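PDB 3MC1: predicted phosphatase, HAD family from Clostridium acetobutylicum, which is probably a phosphatase of the haloacid dehalogenase superfamily, expected to hydrolyse phosphate esters at a metal-dependent site, its natural substrate not being established. Local coordinates for residues A[10-13]-A[17-20]; A[25-30]-A[35-40]; A[31-36]-A[70-75]; A[54-57]-A[62-65]; A[75-80]-A[113-118]. All blocks are in the same frame, centred on the assembly; numbering follows the deposited sequence.

Contact 1 of 5, residues A[10-13]-A[17-20]; sequences DLDG and DSAE. With NA (sodium ion), chain C.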
# COMPACT_ATOMS: atom_id res chain seq x y z
N ASP A 10 0.23 -3.33 -3.46
CA ASP A 10 0.14 -2.59 -2.20
C ASP A 10 -1.34 -2.20 -2.22
O ASP A 10 -2.03 -2.42 -3.23
CB ASP A 10 1.02 -1.35 -2.20
CG ASP A 10 0.95 -0.60 -0.88
OD1 ASP A 10 0.86 -1.26 0.18
OD2 ASP A 10 0.97 0.65 -0.90
N LEU A 11 -1.85 -1.63 -1.13
CA LEU A 11 -3.26 -1.26 -1.06
C LEU A 11 -3.52 0.22 -1.35
O LEU A 11 -4.05 0.57 -2.40
CB LEU A 11 -3.83 -1.64 0.32
CG LEU A 11 -5.30 -1.34 0.63
CD1 LEU A 11 -6.24 -1.75 -0.51
CD2 LEU A 11 -5.69 -2.10 1.90
N ASP A 12 -3.17 1.08 -0.39
CA ASP A 12 -3.36 2.53 -0.53
C ASP A 12 -2.53 3.08 -1.69
O ASP A 12 -1.34 2.83 -1.77
CB ASP A 12 -2.94 3.25 0.76
CG ASP A 12 -3.76 2.82 1.97
OD1 ASP A 12 -5.01 2.76 1.86
OD2 ASP A 12 -3.15 2.55 3.03
N GLY A 13 -3.17 3.84 -2.58
CA GLY A 13 -2.45 4.43 -3.70
C GLY A 13 -2.22 3.52 -4.90
O GLY A 13 -1.67 3.95 -5.91
N ASP A 17 -7.96 4.80 -3.68
CA ASP A 17 -7.62 6.21 -3.51
C ASP A 17 -8.14 6.49 -2.10
O ASP A 17 -9.30 6.88 -1.92
CB ASP A 17 -8.38 7.07 -4.52
CG ASP A 17 -8.02 8.54 -4.42
OD1 ASP A 17 -7.25 8.92 -3.51
OD2 ASP A 17 -8.52 9.32 -5.26
N SER A 18 -7.29 6.26 -1.11
CA SER A 18 -7.67 6.41 0.29
C SER A 18 -7.22 7.68 1.01
O SER A 18 -7.36 7.79 2.22
CB SER A 18 -7.15 5.21 1.07
OG SER A 18 -5.85 4.84 0.62
N ALA A 19 -6.70 8.64 0.25
CA ALA A 19 -6.19 9.88 0.81
C ALA A 19 -7.12 10.61 1.78
O ALA A 19 -6.68 11.05 2.85
CB ALA A 19 -5.77 10.81 -0.31
N GLU A 20 -8.39 10.76 1.43
CA GLU A 20 -9.33 11.47 2.29
C GLU A 20 -9.36 10.94 3.71
O GLU A 20 -9.12 11.68 4.67
CB GLU A 20 -10.75 11.45 1.71
CG GLU A 20 -11.80 11.83 2.75
CD GLU A 20 -13.20 11.92 2.19
OE1 GLU A 20 -13.54 11.12 1.29
OE2 GLU A 20 -13.97 12.78 2.68
NA NA C . 0.89 2.66 -1.53
O HOH W 1 0.53 4.99 -1.22
O HOH W 2 2.96 2.51 -0.76
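Ser-18 and Asp-12 meet through one short hydrogen bond, Ser-18 OG giving its proton to Asp-12 OD1 at 2.6 Å. This is the tight part of the contact. The hydroxyl comes from above the carboxylate plane, 41° out of it. Ser-18 OG sits between its own backbone N and carbonyl carbon (chi1 40°), and from there it faces the aspartate. The other carboxylate oxygen, Asp-12 OD2, forms a salt bridge with Lys-111 and shares a hydrogen bond with a glycerol, probably left from crystallisation. Both oxygens of this buried group are thus engaged. The outer side is looser: Asp-17 is partly exposed and starts away from the 10-13 loop, and Glu-20 is exposed and pairs with Lys-24. The sodium ion is bound by Asp-10 OD2 at 2.1 Å and by the backbone Asp-12 O at 2.2 Å. Two waters and Asp-167 complete the five ligands. Asp-10 and Asp-12 fit the DxDx(T/V) signature of the HAD family, in which the first aspartate is the usual nucleophile and the second the general acid-base; these roles are inferred here. Asp-12 thus binds the metal through its carbonyl, while Ser-18 and Lys-111 probably fix the rotation of its carboxylate.

Contact 2 of 5, residues A[25-30]-A[35-40]; sequences SVKYSL and IQVEDL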
# COMPACT_ATOMS: atom_id res chain seq x y z
N SER A 25 -7.42 11.19 9.28
CA SER A 25 -7.04 10.49 10.50
C SER A 25 -5.74 11.09 11.05
O SER A 25 -5.57 11.21 12.26
CB SER A 25 -6.86 8.98 10.24
OG SER A 25 -8.07 8.40 9.78
N VAL A 26 -4.83 11.45 10.16
CA VAL A 26 -3.57 12.05 10.58
C VAL A 26 -3.85 13.44 11.16
O VAL A 26 -3.31 13.80 12.21
CB VAL A 26 -2.60 12.19 9.38
CG1 VAL A 26 -1.30 12.86 9.83
CG2 VAL A 26 -2.33 10.81 8.80
N LYS A 27 -4.70 14.22 10.49
CA LYS A 27 -5.04 15.56 10.98
C LYS A 27 -5.69 15.46 12.35
O LYS A 27 -5.41 16.26 13.24
CB LYS A 27 -5.98 16.27 10.01
CG LYS A 27 -6.42 17.65 10.50
CD LYS A 27 -7.60 18.19 9.71
CE LYS A 27 -7.17 19.18 8.64
NZ LYS A 27 -6.77 20.49 9.23
N TYR A 28 -6.57 14.47 12.51
CA TYR A 28 -7.25 14.26 13.79
C TYR A 28 -6.22 13.97 14.87
O TYR A 28 -6.34 14.45 16.00
CB TYR A 28 -8.22 13.08 13.70
CG TYR A 28 -8.72 12.65 15.06
CD1 TYR A 28 -9.72 13.38 15.72
CD2 TYR A 28 -8.16 11.56 15.72
CE1 TYR A 28 -10.14 13.02 17.00
CE2 TYR A 28 -8.57 11.19 17.00
CZ TYR A 28 -9.56 11.94 17.64
OH TYR A 28 -9.96 11.61 18.91
N SER A 29 -5.23 13.15 14.53
CA SER A 29 -4.17 12.78 15.46
C SER A 29 -3.25 13.95 15.80
O SER A 29 -2.95 14.19 16.97
CB SER A 29 -3.34 11.64 14.87
OG SER A 29 -2.26 11.31 15.73
N LEU A 30 -2.80 14.67 14.78
CA LEU A 30 -1.90 15.79 14.97
C LEU A 30 -2.55 16.91 15.79
O LEU A 30 -1.90 17.53 16.63
CB LEU A 30 -1.44 16.35 13.62
CG LEU A 30 -0.59 15.42 12.76
CD1 LEU A 30 -0.35 16.06 11.40
CD2 LEU A 30 0.73 15.12 13.45
N ILE A 35 -1.15 20.41 16.90
CA ILE A 35 -0.48 20.65 15.63
C ILE A 35 -1.58 20.85 14.60
O ILE A 35 -2.40 19.96 14.37
CB ILE A 35 0.39 19.45 15.21
CG1 ILE A 35 1.46 19.19 16.27
CG2 ILE A 35 1.02 19.71 13.85
CD1 ILE A 35 2.38 18.03 15.94
N GLN A 36 -1.61 22.02 14.00
CA GLN A 36 -2.63 22.31 13.01
C GLN A 36 -2.04 22.07 11.62
O GLN A 36 -0.82 22.11 11.44
CB GLN A 36 -3.09 23.76 13.14
CG GLN A 36 -3.51 24.16 14.56
CD GLN A 36 -4.62 23.28 15.13
OE1 GLN A 36 -5.70 23.17 14.55
NE2 GLN A 36 -4.35 22.67 16.28
N VAL A 37 -2.90 21.79 10.65
CA VAL A 37 -2.44 21.57 9.28
C VAL A 37 -3.33 22.42 8.37
O VAL A 37 -4.56 22.37 8.46
CB VAL A 37 -2.52 20.06 8.89
CG1 VAL A 37 -2.26 19.19 10.12
CG2 VAL A 37 -3.87 19.72 8.27
N GLU A 38 -2.70 23.22 7.51
CA GLU A 38 -3.45 24.09 6.61
C GLU A 38 -4.44 23.29 5.75
O GLU A 38 -5.64 23.57 5.76
CB GLU A 38 -2.50 24.90 5.71
CG GLU A 38 -1.78 24.11 4.62
CD GLU A 38 -0.66 23.23 5.14
OE1 GLU A 38 -0.93 22.31 5.95
OE2 GLU A 38 0.51 23.47 4.75
N ASP A 39 -3.94 22.31 5.02
CA ASP A 39 -4.81 21.49 4.19
C ASP A 39 -4.35 20.04 4.17
O ASP A 39 -3.15 19.75 4.17
CB ASP A 39 -4.88 22.05 2.76
CG ASP A 39 -3.58 21.89 2.01
OD1 ASP A 39 -2.52 22.25 2.57
OD2 ASP A 39 -3.61 21.42 0.86
N LEU A 40 -5.33 19.14 4.17
CA LEU A 40 -5.09 17.71 4.18
C LEU A 40 -4.06 17.27 3.15
O LEU A 40 -3.21 16.43 3.43
CB LEU A 40 -6.41 16.97 3.93
CG LEU A 40 -7.51 17.23 4.96
CD1 LEU A 40 -8.82 16.65 4.46
CD2 LEU A 40 -7.12 16.62 6.29
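A Schellman motif ends helix 19-31, and in it Ile-35 N bonds to Leu-30 O at 3.0 Å with an N-H...O angle of 154°. The loop beyond folds back along the helix. The side chains of the same pair touch through Leu-30 CB and Ile-35 CB at 3.9 Å. Further along, Leu-30 CD1 meets Val-37 CG1, also at 3.9 Å, the two side chains crossing at about a right angle. Lys-27 then reaches over the loop. Its CG is anti to the backbone N (chi1 177°), and bends at the last two torsions bring Lys-27 NZ to Val-37 O, a hydrogen bond of 3.0 Å. The ammonium is tilted 18° from the carbonyl plane. The aliphatic part of the lysine is closely packed: Lys-27 CE lies 3.4 Å from Val-37 CG2 and 3.5 Å from Leu-40 CD2. One lysine thus packs on two apolar loop residues and bonds a backbone carbonyl. The contact lies near the surface, its centre about 21 Å from the centre of the chain. Leu-30 and Ile-35 also pack on Tyr-59 of helix 51-59, while Ser-25 and Val-26 face helix 63-81.

Contact 3 of 5, residues A[31-36]-A[70-75]; sequences NKFDIQ and IDYYRD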
# COMPACT_ATOMS: atom_id res chain seq x y z
N ASN A 31 -3.83 17.15 15.53
CA ASN A 31 -4.57 18.19 16.25
C ASN A 31 -4.61 17.91 17.75
O ASN A 31 -4.78 18.83 18.55
CB ASN A 31 -6.00 18.30 15.70
CG ASN A 31 -6.04 18.97 14.34
OD1 ASN A 31 -5.01 19.24 13.74
ND2 ASN A 31 -7.25 19.24 13.85
N LYS A 32 -4.47 16.64 18.12
CA LYS A 32 -4.46 16.25 19.53
C LYS A 32 -3.13 16.68 20.16
O LYS A 32 -2.99 16.70 21.37
CB LYS A 32 -4.60 14.73 19.67
CG LYS A 32 -5.96 14.18 19.30
CD LYS A 32 -7.04 14.82 20.16
CE LYS A 32 -8.33 14.05 20.06
NZ LYS A 32 -8.14 12.67 20.56
N PHE A 33 -2.16 17.01 19.31
CA PHE A 33 -0.85 17.45 19.77
C PHE A 33 -0.78 18.95 19.54
O PHE A 33 0.29 19.56 19.60
CB PHE A 33 0.25 16.74 18.97
CG PHE A 33 0.33 15.26 19.24
CD1 PHE A 33 0.88 14.79 20.43
CD2 PHE A 33 -0.15 14.34 18.32
CE1 PHE A 33 0.94 13.42 20.69
CE2 PHE A 33 -0.09 12.98 18.57
CZ PHE A 33 0.45 12.51 19.76
N ASP A 34 -1.95 19.53 19.30
CA ASP A 34 -2.09 20.96 19.05
C ASP A 34 -1.34 21.37 17.79
O ASP A 34 -0.95 22.53 17.63
CB ASP A 34 -1.63 21.76 20.26
CG ASP A 34 -2.52 21.54 21.48
OD1 ASP A 34 -2.41 20.47 22.12
OD2 ASP A 34 -3.34 22.43 21.79
N ILE A 35 -1.15 20.41 16.90
CA ILE A 35 -0.48 20.65 15.63
C ILE A 35 -1.58 20.85 14.60
O ILE A 35 -2.40 19.96 14.37
CB ILE A 35 0.39 19.45 15.21
CG1 ILE A 35 1.46 19.19 16.27
CG2 ILE A 35 1.02 19.71 13.85
CD1 ILE A 35 2.38 18.03 15.94
N GLN A 36 -1.61 22.02 14.00
CA GLN A 36 -2.63 22.31 13.01
C GLN A 36 -2.04 22.07 11.62
O GLN A 36 -0.82 22.11 11.44
CB GLN A 36 -3.09 23.76 13.14
CG GLN A 36 -3.51 24.16 14.56
CD GLN A 36 -4.62 23.28 15.13
OE1 GLN A 36 -5.70 23.17 14.55
NE2 GLN A 36 -4.35 22.67 16.28
N ILE A 70 -0.31 7.14 16.61
CA ILE A 70 -0.90 6.09 15.79
C ILE A 70 -2.25 5.69 16.38
O ILE A 70 -3.21 5.46 15.65
CB ILE A 70 0.04 4.86 15.69
CG1 ILE A 70 1.24 5.21 14.81
CG2 ILE A 70 -0.71 3.66 15.14
CD1 ILE A 70 2.33 4.13 14.77
N ASP A 71 -2.33 5.62 17.71
CA ASP A 71 -3.58 5.26 18.35
C ASP A 71 -4.68 6.29 18.11
O ASP A 71 -5.83 5.92 17.89
CB ASP A 71 -3.37 5.04 19.85
CG ASP A 71 -2.61 3.77 20.14
OD1 ASP A 71 -2.84 2.78 19.42
OD2 ASP A 71 -1.80 3.76 21.08
N TYR A 72 -4.34 7.58 18.16
CA TYR A 72 -5.34 8.62 17.91
C TYR A 72 -5.83 8.48 16.48
O TYR A 72 -7.02 8.57 16.19
CB TYR A 72 -4.76 10.03 18.08
CG TYR A 72 -4.40 10.41 19.49
CD1 TYR A 72 -5.20 10.03 20.57
CD2 TYR A 72 -3.28 11.19 19.75
CE1 TYR A 72 -4.89 10.42 21.87
CE2 TYR A 72 -2.95 11.58 21.05
CZ TYR A 72 -3.76 11.19 22.10
OH TYR A 72 -3.43 11.56 23.39
N TYR A 73 -4.88 8.28 15.57
CA TYR A 73 -5.17 8.10 14.16
C TYR A 73 -6.22 7.00 14.03
O TYR A 73 -7.24 7.18 13.36
CB TYR A 73 -3.88 7.70 13.44
CG TYR A 73 -4.06 7.21 12.01
CD1 TYR A 73 -3.70 8.03 10.94
CD2 TYR A 73 -4.50 5.91 11.73
CE1 TYR A 73 -3.78 7.56 9.63
CE2 TYR A 73 -4.59 5.44 10.42
CZ TYR A 73 -4.22 6.27 9.38
OH TYR A 73 -4.25 5.81 8.08
N ARG A 74 -5.98 5.87 14.69
CA ARG A 74 -6.89 4.73 14.60
C ARG A 74 -8.27 4.96 15.21
O ARG A 74 -9.24 4.37 14.73
CB ARG A 74 -6.24 3.49 15.20
CG ARG A 74 -5.12 2.97 14.30
CD ARG A 74 -4.32 1.87 14.96
NE ARG A 74 -3.24 1.40 14.09
CZ ARG A 74 -2.31 0.54 14.48
NH1 ARG A 74 -2.32 0.07 15.72
NH2 ARG A 74 -1.36 0.15 13.64
N ASP A 75 -8.37 5.79 16.24
CA ASP A 75 -9.66 6.08 16.85
C ASP A 75 -10.60 6.58 15.77
O ASP A 75 -11.79 6.26 15.77
CB ASP A 75 -9.55 7.18 17.92
CG ASP A 75 -8.62 6.81 19.05
OD1 ASP A 75 -8.58 5.62 19.44
OD2 ASP A 75 -7.94 7.72 19.57
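Tyr-72 of helix 63-81 packs against Lys-32 and Phe-33 in the turn that closes helix 19-31. The turn is a type I beta turn from Asn-31 to Asp-34, and Asp-34, with positive phi, is the C-prime residue of a Schellman motif. These helices are consistent with a helical cap inserted after strand 6-9, as in HAD phosphatases with a C1 cap. Along the second segment, Ile-70 packs on helix 51-59, which places that side of the helix. Tyr-72 follows and carries the contact. Its CG is anti to the carbonyl carbon (chi1 -69°), which sends the ring out to the turn. Lys-32 CB lies over one face of the Tyr-72 ring, a CH-pi contact of 4.1 Å to the centroid. The lysine chain bends at chi2 and chi4 across the same ring, and Lys-32 NZ makes an off-centre cation-pi contact 4.5 Å from the Tyr-72 ring centroid. Lys-32 NZ is also hydrogen-bonded to Tyr-28, so the ring is not its sole partner. Phe-33 forms an offset edge-to-face pair, the edge of Tyr-72 turned to the face of Phe-33. The two planes stand at 61°, and Phe-33 CZ comes to 3.8 Å from Tyr-72 CE2. Asp-75 ends the segment with an opposite charge that is near the lysine but not in contact, Asp-75 OD2 lying 5.1 Å from Lys-32 NZ.

Contact 4 of 5, residues A[54-57]-A[62-65]; sequences SFME and DEET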
# COMPACT_ATOMS: atom_id res chain seq x y z
N SER A 54 6.47 7.71 9.43
CA SER A 54 6.02 9.04 9.03
C SER A 54 5.89 10.05 10.18
O SER A 54 6.34 11.18 10.05
CB SER A 54 4.69 8.94 8.27
OG SER A 54 4.84 8.24 7.04
N PHE A 55 5.28 9.64 11.29
CA PHE A 55 5.13 10.55 12.42
C PHE A 55 6.51 10.94 12.98
O PHE A 55 6.74 12.08 13.37
CB PHE A 55 4.28 9.92 13.53
CG PHE A 55 2.79 10.06 13.30
CD1 PHE A 55 2.21 11.31 13.16
CD2 PHE A 55 1.97 8.92 13.24
CE1 PHE A 55 0.83 11.44 12.96
CE2 PHE A 55 0.60 9.04 13.04
CZ PHE A 55 0.02 10.30 12.90
N MSE A 56 7.42 9.97 13.01
CA MSE A 56 8.76 10.21 13.51
C MSE A 56 9.56 11.12 12.57
O MSE A 56 10.24 12.04 13.02
CB MSE A 56 9.51 8.89 13.70
CG MSE A 56 8.95 8.04 14.82
SE MSE A 56 9.95 6.41 15.06
CE MSE A 56 11.47 7.14 16.02
N GLU A 57 9.46 10.86 11.27
CA GLU A 57 10.18 11.63 10.27
C GLU A 57 9.65 13.05 10.06
O GLU A 57 10.42 14.00 10.01
CB GLU A 57 10.16 10.90 8.93
CG GLU A 57 11.11 11.49 7.89
CD GLU A 57 10.88 10.91 6.50
OE1 GLU A 57 10.64 9.69 6.39
OE2 GLU A 57 10.97 11.68 5.51
N ASP A 62 9.27 10.52 18.98
CA ASP A 62 10.11 9.38 19.30
C ASP A 62 9.22 8.15 19.17
O ASP A 62 8.03 8.28 18.88
CB ASP A 62 10.71 9.47 20.72
CG ASP A 62 9.65 9.56 21.82
OD1 ASP A 62 8.55 8.99 21.67
OD2 ASP A 62 9.94 10.18 22.86
N GLU A 63 9.79 6.98 19.36
CA GLU A 63 9.06 5.73 19.25
C GLU A 63 7.72 5.75 19.99
O GLU A 63 6.66 5.57 19.38
CB GLU A 63 9.91 4.58 19.80
CG GLU A 63 9.47 3.20 19.38
CD GLU A 63 9.80 2.89 17.93
OE1 GLU A 63 10.96 3.13 17.52
OE2 GLU A 63 8.91 2.41 17.20
N GLU A 64 7.77 5.97 21.30
CA GLU A 64 6.57 5.99 22.13
C GLU A 64 5.54 7.07 21.77
O GLU A 64 4.33 6.82 21.82
CB GLU A 64 6.96 6.12 23.61
CG GLU A 64 7.56 7.47 23.98
CD GLU A 64 8.04 7.54 25.43
OE1 GLU A 64 7.25 7.20 26.34
OE2 GLU A 64 9.20 7.94 25.65
N THR A 65 6.01 8.26 21.41
CA THR A 65 5.10 9.35 21.05
C THR A 65 4.40 9.06 19.72
O THR A 65 3.23 9.39 19.53
CB THR A 65 5.83 10.69 20.93
OG1 THR A 65 6.53 10.97 22.14
CG2 THR A 65 4.84 11.81 20.67
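Met-56, a selenomethionine, reaches across to the start of helix 63-81 and touches Asp-62 and Glu-63. The contacts between the segments are van der Waals ones. The methyl Met-56 CE lies 3.7 Å from Glu-63 N and 4.0 Å from Asp-62 C, against the backbone where the helix begins. The side chain runs straight through chi2 and then bends at chi3 (78°), which swings the methyl over this peptide. Met-56 SE is 4.2 Å from Glu-63 OE1, a loose approach. The hydrogen bonds lie within 62-65. Asp-62 OD1 accepts from Thr-65 N at 2.7 Å, nearly straight at 164°, and the donor lies almost along the C-O axis of the carboxylate. The same oxygen, Asp-62 OD1, takes a second bond from Thr-65 OG1 at 2.9 Å, from above the carboxylate plane. Two bonds from one threonine therefore hold the aspartate over the first turn, where its negative charge probably suits the helix dipole. The salt bridge runs from Glu-63 OE2 to Lys-52 of helix 51-59. Nearby, Phe-55 packs on Ala-66, Ala-69 and Ile-70. This is an aspartate N-cap at the corner between helices 51-59 and 63-81, with a methionine from the preceding helix lying across the capped end.

Contact 5 of 5, residues A[75-80]-A[113-118]; sequences DYFKAK and TVFSKQ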
# COMPACT_ATOMS: atom_id res chain seq x y z
N ASP A 75 -8.37 5.79 16.24
CA ASP A 75 -9.66 6.08 16.85
C ASP A 75 -10.60 6.58 15.77
O ASP A 75 -11.79 6.26 15.77
CB ASP A 75 -9.55 7.18 17.92
CG ASP A 75 -8.62 6.81 19.05
OD1 ASP A 75 -8.58 5.62 19.44
OD2 ASP A 75 -7.94 7.72 19.57
N TYR A 76 -10.06 7.39 14.86
CA TYR A 76 -10.85 7.94 13.77
C TYR A 76 -10.87 7.04 12.53
O TYR A 76 -11.91 6.90 11.87
CB TYR A 76 -10.29 9.31 13.37
CG TYR A 76 -11.05 9.95 12.24
CD1 TYR A 76 -12.20 10.71 12.48
CD2 TYR A 76 -10.65 9.76 10.91
CE1 TYR A 76 -12.94 11.26 11.42
CE2 TYR A 76 -11.37 10.30 9.86
CZ TYR A 76 -12.51 11.05 10.11
OH TYR A 76 -13.21 11.60 9.06
N PHE A 77 -9.73 6.45 12.19
CA PHE A 77 -9.64 5.60 11.00
C PHE A 77 -10.49 4.34 11.06
O PHE A 77 -11.18 4.01 10.11
CB PHE A 77 -8.19 5.20 10.74
CG PHE A 77 -8.01 4.45 9.45
CD1 PHE A 77 -7.94 5.15 8.25
CD2 PHE A 77 -7.97 3.06 9.43
CE1 PHE A 77 -7.82 4.47 7.04
CE2 PHE A 77 -7.85 2.37 8.22
CZ PHE A 77 -7.77 3.08 7.02
N LYS A 78 -10.43 3.63 12.18
CA LYS A 78 -11.18 2.39 12.31
C LYS A 78 -12.68 2.56 12.12
O LYS A 78 -13.36 1.63 11.68
CB LYS A 78 -10.93 1.76 13.68
CG LYS A 78 -11.62 2.51 14.81
CD LYS A 78 -11.19 2.00 16.17
CE LYS A 78 -11.95 2.71 17.30
NZ LYS A 78 -11.50 2.25 18.64
N ALA A 79 -13.19 3.75 12.43
CA ALA A 79 -14.63 3.98 12.36
C ALA A 79 -15.12 4.88 11.25
O ALA A 79 -16.29 4.80 10.86
CB ALA A 79 -15.12 4.52 13.71
N LYS A 80 -14.26 5.74 10.74
CA LYS A 80 -14.67 6.66 9.69
C LYS A 80 -13.68 6.72 8.55
O LYS A 80 -14.06 6.60 7.39
CB LYS A 80 -14.84 8.08 10.25
CG LYS A 80 -15.98 8.23 11.23
CD LYS A 80 -17.10 9.07 10.63
CE LYS A 80 -16.60 10.46 10.23
NZ LYS A 80 -17.71 11.26 9.64
N THR A 113 -3.25 -5.51 8.60
CA THR A 113 -4.05 -6.55 7.95
C THR A 113 -5.54 -6.46 8.30
O THR A 113 -6.40 -6.66 7.45
CB THR A 113 -3.58 -7.96 8.36
OG1 THR A 113 -2.16 -8.06 8.21
CG2 THR A 113 -4.25 -9.01 7.50
N VAL A 114 -5.83 -6.16 9.56
CA VAL A 114 -7.22 -6.08 10.00
C VAL A 114 -8.00 -5.02 9.24
O VAL A 114 -9.14 -5.26 8.84
CB VAL A 114 -7.30 -5.83 11.52
CG1 VAL A 114 -6.55 -4.57 11.89
CG2 VAL A 114 -8.76 -5.74 11.95
N PHE A 115 -7.39 -3.86 9.04
CA PHE A 115 -8.04 -2.78 8.29
C PHE A 115 -8.09 -3.10 6.80
O PHE A 115 -9.10 -2.87 6.15
CB PHE A 115 -7.30 -1.45 8.47
CG PHE A 115 -7.24 -0.96 9.89
CD1 PHE A 115 -8.30 -1.19 10.77
CD2 PHE A 115 -6.14 -0.24 10.34
CE1 PHE A 115 -8.26 -0.69 12.08
CE2 PHE A 115 -6.09 0.26 11.65
CZ PHE A 115 -7.15 0.03 12.51
N SER A 116 -6.99 -3.62 6.26
CA SER A 116 -6.92 -3.95 4.84
C SER A 116 -8.00 -4.95 4.43
O SER A 116 -8.61 -4.81 3.37
CB SER A 116 -5.54 -4.51 4.51
OG SER A 116 -4.52 -3.64 4.97
N LYS A 117 -8.25 -5.94 5.28
CA LYS A 117 -9.27 -6.94 5.01
C LYS A 117 -10.67 -6.31 5.03
O LYS A 117 -11.47 -6.54 4.12
CB LYS A 117 -9.17 -8.06 6.05
CG LYS A 117 -10.02 -9.27 5.73
CD LYS A 117 -9.82 -10.35 6.77
CE LYS A 117 -10.17 -11.71 6.19
NZ LYS A 117 -9.26 -12.05 5.05
N GLN A 118 -10.95 -5.50 6.05
CA GLN A 118 -12.25 -4.84 6.17
C GLN A 118 -12.53 -3.97 4.96
O GLN A 118 -13.65 -3.93 4.46
CB GLN A 118 -12.32 -3.92 7.40
CG GLN A 118 -12.33 -4.59 8.73
CD GLN A 118 -12.47 -3.57 9.84
OE1 GLN A 118 -13.54 -2.97 10.02
NE2 GLN A 118 -11.39 -3.35 10.58
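Phe-77 of helix 63-81 and Phe-115 of helix 113-122 meet ring to ring, with 5.2 Å between centroids and planes at 65°. This is an edge-to-face (T-shaped) pair, the edge of Phe-77 turned to the face of Phe-115. Phe-77 can be followed outward. From CB, its CG is anti to the backbone N (chi1 -173°), and that sends the ring across to the other helix. One rim of the ring does the touching. Phe-77 CD2 lies 3.9 Å from Phe-115 CD2 and sits over the Phe-115 face, offset toward the rim. Phe-77 CE2, next along the rim, comes to 3.8 Å from both Phe-115 CD2 and Phe-115 CG. Phe-77 CE2 is also 3.9 Å from Phe-115 CB, which lies at the edge of the Phe-77 ring, in its plane. Beyond the pair, Phe-77 meets Tyr-73 in its own helix, Ser-25 of helix 19-31 and Lys-111. On the Phe-115 side, Val-114 CG1 lies over the opposite face, toward the rim. Lys-78 adds a looser touch, Lys-78 CB being 4.0 Å from Phe-115 CE1, before its extended chain leads away. The contact joins the helical cap to the sheet-bearing core. No hydrogen bond links the two segments, and aromatic packing without a directional bond would probably leave cap and core some freedom to slide.

In the fold
From the N terminus, strand 6-9 ends at contact 1, which closes a short loop at the metal site before helix 19-31. Contact 2 then folds the loop after that helix back along it. Contact 3 begins where contact 2 is still running, shares Ile-35 and Gln-36 with it, and closes a long loop onto helix 63-81. Contact 4 is nested within that loop, at the corner between helices 51-59 and 63-81. Contacts 2, 3 and 4 thus hold the helical cap together. Contact 5 follows contact 3 in series, shares Asp-75, and joins the cap to the core carrying the metal site. Leu-11 touches Ser-116, so contact 5 also meets contact 1.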